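Local coordinates for SusD superfamily protein (Bacteroides thetaiotaomicron VPI-5482, PDB 3HDX), which probably binds polysaccharide at the outer membrane, as a SusD-family protein of carbohydrate metabolism, at residues 449-460 and 470-478. Sequence-based numbering, arbitrary orientation.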
loop_
_atom_site.group_PDB
_atom_site.type_symbol
_atom_site.label_atom_id
_atom_site.label_comp_id
_atom_site.label_asym_id
_atom_site.label_seq_id
_atom_site.Cartn_x
_atom_site.Cartn_y
_atom_site.Cartn_z
ATOM N N ARG A 449 4.592 15.949 -18.495
ATOM C CA ARG A 449 5.045 17.249 -17.939
ATOM C C ARG A 449 4.717 17.327 -16.461
ATOM O O ARG A 449 5.486 17.870 -15.696
ATOM C CB ARG A 449 4.466 18.403 -18.731
ATOM C CG ARG A 449 4.761 19.795 -18.194
ATOM C CD ARG A 449 3.656 20.213 -17.302
ATOM N NE ARG A 449 3.881 21.532 -16.758
ATOM C CZ ARG A 449 2.972 22.180 -16.032
ATOM N NH1 ARG A 449 1.766 21.648 -15.753
ATOM N NH2 ARG A 449 3.281 23.389 -15.593
ATOM N N LEU A 450 3.546 16.833 -16.053
ATOM C CA LEU A 450 3.198 16.781 -14.629
ATOM C C LEU A 450 4.246 15.981 -13.839
ATOM O O LEU A 450 4.619 16.365 -12.724
ATOM C CB LEU A 450 1.813 16.163 -14.448
ATOM C CG LEU A 450 1.152 16.323 -13.078
ATOM C CD1 LEU A 450 0.690 17.764 -12.833
ATOM C CD2 LEU A 450 -0.049 15.421 -12.956
ATOM N N ILE A 451 4.756 14.903 -14.437
ATOM C CA ILE A 451 5.789 14.070 -13.790
ATOM C C ILE A 451 7.092 14.854 -13.678
ATOM O O ILE A 451 7.650 14.975 -12.583
ATOM C CB ILE A 451 6.024 12.752 -14.549
ATOM C CG1 ILE A 451 4.783 11.846 -14.437
ATOM C CG2 ILE A 451 7.279 12.006 -14.012
ATOM C CD1 ILE A 451 4.738 10.706 -15.450
ATOM N N SER A 452 7.551 15.425 -14.794
ATOM C CA SER A 452 8.836 16.134 -14.793
ATOM C C SER A 452 8.829 17.403 -13.932
ATOM O O SER A 452 9.861 17.769 -13.348
ATOM C CB SER A 452 9.284 16.453 -16.212
ATOM O OG SER A 452 8.420 17.367 -16.839
ATOM N N SER A 453 7.665 18.053 -13.849
ATOM C CA SER A 453 7.528 19.302 -13.112
ATOM C C SER A 453 7.279 19.095 -11.620
ATOM O O SER A 453 7.256 20.059 -10.872
ATOM C CB SER A 453 6.421 20.170 -13.703
ATOM O OG SER A 453 5.155 19.550 -13.530
ATOM N N GLY A 454 7.075 17.852 -11.170
ATOM C CA GLY A 454 6.805 17.619 -9.765
ATOM C C GLY A 454 5.369 17.764 -9.349
ATOM O O GLY A 454 5.081 17.639 -8.165
ATOM N N GLY A 455 4.452 17.952 -10.307
ATOM C CA GLY A 455 3.031 18.015 -10.007
ATOM C C GLY A 455 2.374 16.703 -9.648
ATOM O O GLY A 455 1.199 16.685 -9.299
ATOM N N ILE A 456 3.152 15.623 -9.721
ATOM C CA ILE A 456 2.731 14.293 -9.263
ATOM C C ILE A 456 2.958 14.109 -7.765
ATOM O O ILE A 456 2.564 13.062 -7.206
ATOM C CB ILE A 456 3.448 13.145 -10.015
ATOM C CG1 ILE A 456 4.982 13.224 -9.869
ATOM C CG2 ILE A 456 2.941 13.079 -11.480
ATOM C CD1 ILE A 456 5.683 11.909 -10.202
ATOM N N TYR A 457 3.563 15.093 -7.096
ATOM C CA TYR A 457 3.748 15.024 -5.638
ATOM C C TYR A 457 2.844 16.007 -4.933
ATOM O O TYR A 457 2.224 16.895 -5.544
ATOM C CB TYR A 457 5.221 15.292 -5.302
ATOM C CG TYR A 457 6.140 14.332 -6.001
ATOM C CD1 TYR A 457 6.035 12.982 -5.758
ATOM C CD2 TYR A 457 7.109 14.762 -6.900
ATOM C CE1 TYR A 457 6.859 12.082 -6.369
ATOM C CE2 TYR A 457 7.933 13.852 -7.557
ATOM C CZ TYR A 457 7.799 12.494 -7.272
ATOM O OH TYR A 457 8.619 11.522 -7.855
ATOM N N TRP A 458 2.721 15.797 -3.639
ATOM C CA TRP A 458 1.959 16.669 -2.751
ATOM C C TRP A 458 2.810 17.844 -2.333
ATOM O O TRP A 458 4.046 17.760 -2.253
ATOM C CB TRP A 458 1.485 15.927 -1.481
ATOM C CG TRP A 458 0.315 15.086 -1.756
ATOM C CD1 TRP A 458 0.283 13.921 -2.505
ATOM C CD2 TRP A 458 -1.020 15.311 -1.292
ATOM N NE1 TRP A 458 -1.005 13.427 -2.521
ATOM C CE2 TRP A 458 -1.821 14.240 -1.772
ATOM C CE3 TRP A 458 -1.620 16.311 -0.491
ATOM C CZ2 TRP A 458 -3.216 14.169 -1.531
ATOM C CZ3 TRP A 458 -2.989 16.213 -0.220
ATOM C CH2 TRP A 458 -3.772 15.154 -0.745
ATOM N N PRO A 459 2.161 18.980 -2.038
ATOM C CA PRO A 459 2.924 20.072 -1.445
ATOM C C PRO A 459 3.431 19.677 -0.041
ATOM O O PRO A 459 2.864 18.792 0.587
ATOM C CB PRO A 459 1.887 21.188 -1.321
ATOM C CG PRO A 459 0.606 20.595 -1.441
ATOM C CD PRO A 459 0.737 19.309 -2.154
ATOM N N VAL A 460 4.529 20.309 0.377
ATOM C CA VAL A 460 5.010 20.257 1.740
ATOM C C VAL A 460 4.126 21.220 2.566
ATOM O O VAL A 460 3.810 22.322 2.132
ATOM C CB VAL A 460 6.514 20.647 1.824
ATOM C CG1 VAL A 460 7.029 20.666 3.283
ATOM C CG2 VAL A 460 7.337 19.693 0.973
ATOM N N GLN A 470 15.381 25.100 6.207
ATOM C CA GLN A 470 16.101 24.477 5.083
ATOM C C GLN A 470 15.178 23.664 4.185
ATOM O O GLN A 470 15.634 23.234 3.138
ATOM C CB GLN A 470 17.231 23.572 5.577
ATOM C CG GLN A 470 18.340 24.339 6.321
ATOM C CD GLN A 470 19.654 23.577 6.237
ATOM O OE1 GLN A 470 20.196 23.359 5.141
ATOM N NE2 GLN A 470 20.148 23.160 7.360
ATOM N N ILE A 471 13.915 23.459 4.598
ATOM C CA ILE A 471 12.935 22.676 3.820
ATOM C C ILE A 471 12.288 23.582 2.785
ATOM O O ILE A 471 11.661 24.571 3.148
ATOM C CB ILE A 471 11.837 22.101 4.722
ATOM C CG1 ILE A 471 12.450 21.165 5.766
ATOM C CG2 ILE A 471 10.773 21.312 3.910
ATOM C CD1 ILE A 471 13.175 20.004 5.139
ATOM N N GLU A 472 12.451 23.247 1.506
ATOM C CA GLU A 472 11.935 24.024 0.369
ATOM C C GLU A 472 10.645 23.406 -0.163
ATOM O O GLU A 472 10.493 22.190 -0.228
ATOM C CB GLU A 472 12.981 24.059 -0.766
ATOM C CG GLU A 472 12.653 24.990 -1.959
ATOM C CD GLU A 472 13.602 24.817 -3.148
ATOM O OE1 GLU A 472 14.374 23.820 -3.194
ATOM O OE2 GLU A 472 13.557 25.679 -4.047
ATOM N N GLN A 473 9.715 24.254 -0.568
ATOM C CA GLN A 473 8.485 23.773 -1.141
ATOM C C GLN A 473 8.766 23.163 -2.511
ATOM O O GLN A 473 9.731 23.527 -3.202
ATOM C CB GLN A 473 7.507 24.952 -1.296
ATOM C CG GLN A 473 6.127 24.622 -1.851
ATOM C CD GLN A 473 5.429 23.576 -1.036
ATOM O OE1 GLN A 473 5.579 22.358 -1.301
ATOM N NE2 GLN A 473 4.768 24.017 0.039
ATOM N N ASN A 474 7.900 22.226 -2.895
ATOM C CA ASN A 474 7.892 21.680 -4.261
ATOM C C ASN A 474 7.572 22.835 -5.208
ATOM O O ASN A 474 6.537 23.488 -5.052
ATOM C CB ASN A 474 6.794 20.625 -4.375
ATOM C CG ASN A 474 6.686 19.932 -5.795
ATOM O OD1 ASN A 474 6.876 20.496 -6.892
ATOM N ND2 ASN A 474 6.309 18.678 -5.733
ATOM N N GLU A 475 8.426 23.018 -6.212
ATOM C CA GLU A 475 8.329 24.121 -7.205
ATOM C C GLU A 475 6.935 24.214 -7.840
ATOM O O GLU A 475 6.384 25.293 -7.991
ATOM C CB GLU A 475 9.372 23.915 -8.325
ATOM C CG GLU A 475 9.644 25.147 -9.179
ATOM C CD GLU A 475 10.264 26.305 -8.380
ATOM O OE1 GLU A 475 11.057 26.060 -7.436
ATOM O OE2 GLU A 475 9.946 27.469 -8.684
ATOM N N PHE A 476 6.334 23.070 -8.125
ATOM C CA PHE A 476 5.012 23.024 -8.749
ATOM C C PHE A 476 3.930 23.726 -7.939
ATOM O O PHE A 476 3.005 24.305 -8.542
ATOM C CB PHE A 476 4.571 21.557 -8.980
ATOM C CG PHE A 476 3.372 21.414 -9.901
ATOM C CD1 PHE A 476 3.547 21.292 -11.280
ATOM C CD2 PHE A 476 2.092 21.379 -9.399
ATOM C CE1 PHE A 476 2.444 21.139 -12.131
ATOM C CE2 PHE A 476 1.010 21.249 -10.237
ATOM C CZ PHE A 476 1.177 21.120 -11.601
ATOM N N TRP A 477 4.044 23.673 -6.598
ATOM C CA TRP A 477 3.045 24.178 -5.664
ATOM C C TRP A 477 3.396 25.534 -5.043
ATOM O O TRP A 477 2.659 26.004 -4.173
ATOM C CB TRP A 477 2.761 23.154 -4.559
ATOM C CG TRP A 477 2.358 21.809 -5.118
ATOM C CD1 TRP A 477 3.078 20.636 -5.086
ATOM C CD2 TRP A 477 1.151 21.510 -5.822
ATOM N NE1 TRP A 477 2.373 19.628 -5.700
ATOM C CE2 TRP A 477 1.186 20.132 -6.152
ATOM C CE3 TRP A 477 0.016 22.263 -6.173
ATOM C CZ2 TRP A 477 0.169 19.504 -6.859
ATOM C CZ3 TRP A 477 -1.012 21.631 -6.857
ATOM C CH2 TRP A 477 -0.926 20.253 -7.190
ATOM N N LYS A 478 4.501 26.132 -5.466
ATOM C CA LYS A 478 4.877 27.486 -4.969
ATOM C C LYS A 478 3.898 28.539 -5.504
ATOM O O LYS A 478 3.258 28.374 -6.551
ATOM C CB LYS A 478 6.304 27.853 -5.362
ATOM C CG LYS A 478 7.391 27.068 -4.643
ATOM C CD LYS A 478 8.746 27.557 -5.071
ATOM C CE LYS A 478 9.863 26.838 -4.365
ATOM N NZ LYS A 478 11.179 27.285 -4.901
ATOM O OXT LYS A 478 3.701 29.583 -4.863
HETATM O O HOH W 1 6.666 17.759 -3.001
#
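The side-chain amide of Q473 imitates a strand partner: it grips both backbone polar groups of one residue, V460, so that two loop stretches are paired here without a sheet. V460 N donates to Q473 OE1 at 2.8 Å, in the carbonyl plane and on a lone pair, while Q473 NE2 gives a nearly straight bond (169°) to V460 O. A bend at chi2 (56°) turns the amide onto V460 after CG has set out anti to the backbone N. OE1 also accepts from N474 N, and NE2 reaches E462 OE2. A leucine here would probably leave V460 N and O, and N474 N, without these partners and weaken the join at this end of the contact. N474 divides its amide: OD1 closes an Asx turn with F476 N, while ND2 crosses to G454 O (2.9 Å), which Y457 N approaches from the opposite face; a water links ND2 to W458 O. G454 ends helix 445-453 in a Schellman motif and begins a type I turn, against which the chain's C-terminal 3-10 segment, 475-477, packs in this SusD-family fold. There G455 CA sits over the centre of the F476 ring, a CH-pi contact 3.4 Å from the centroid, with F476 CE1 and L450 CD1 so near that there is no room for a side chain on this glycine. L450 CD1 touches F476 CZ at 3.6 Å. The indole of W477 is sandwiched between P459 CD, off-centre on one face, and F476 CD2 on the other, while its NE1 donates to Y457 O (2.7 Å) from above the carbonyl plane.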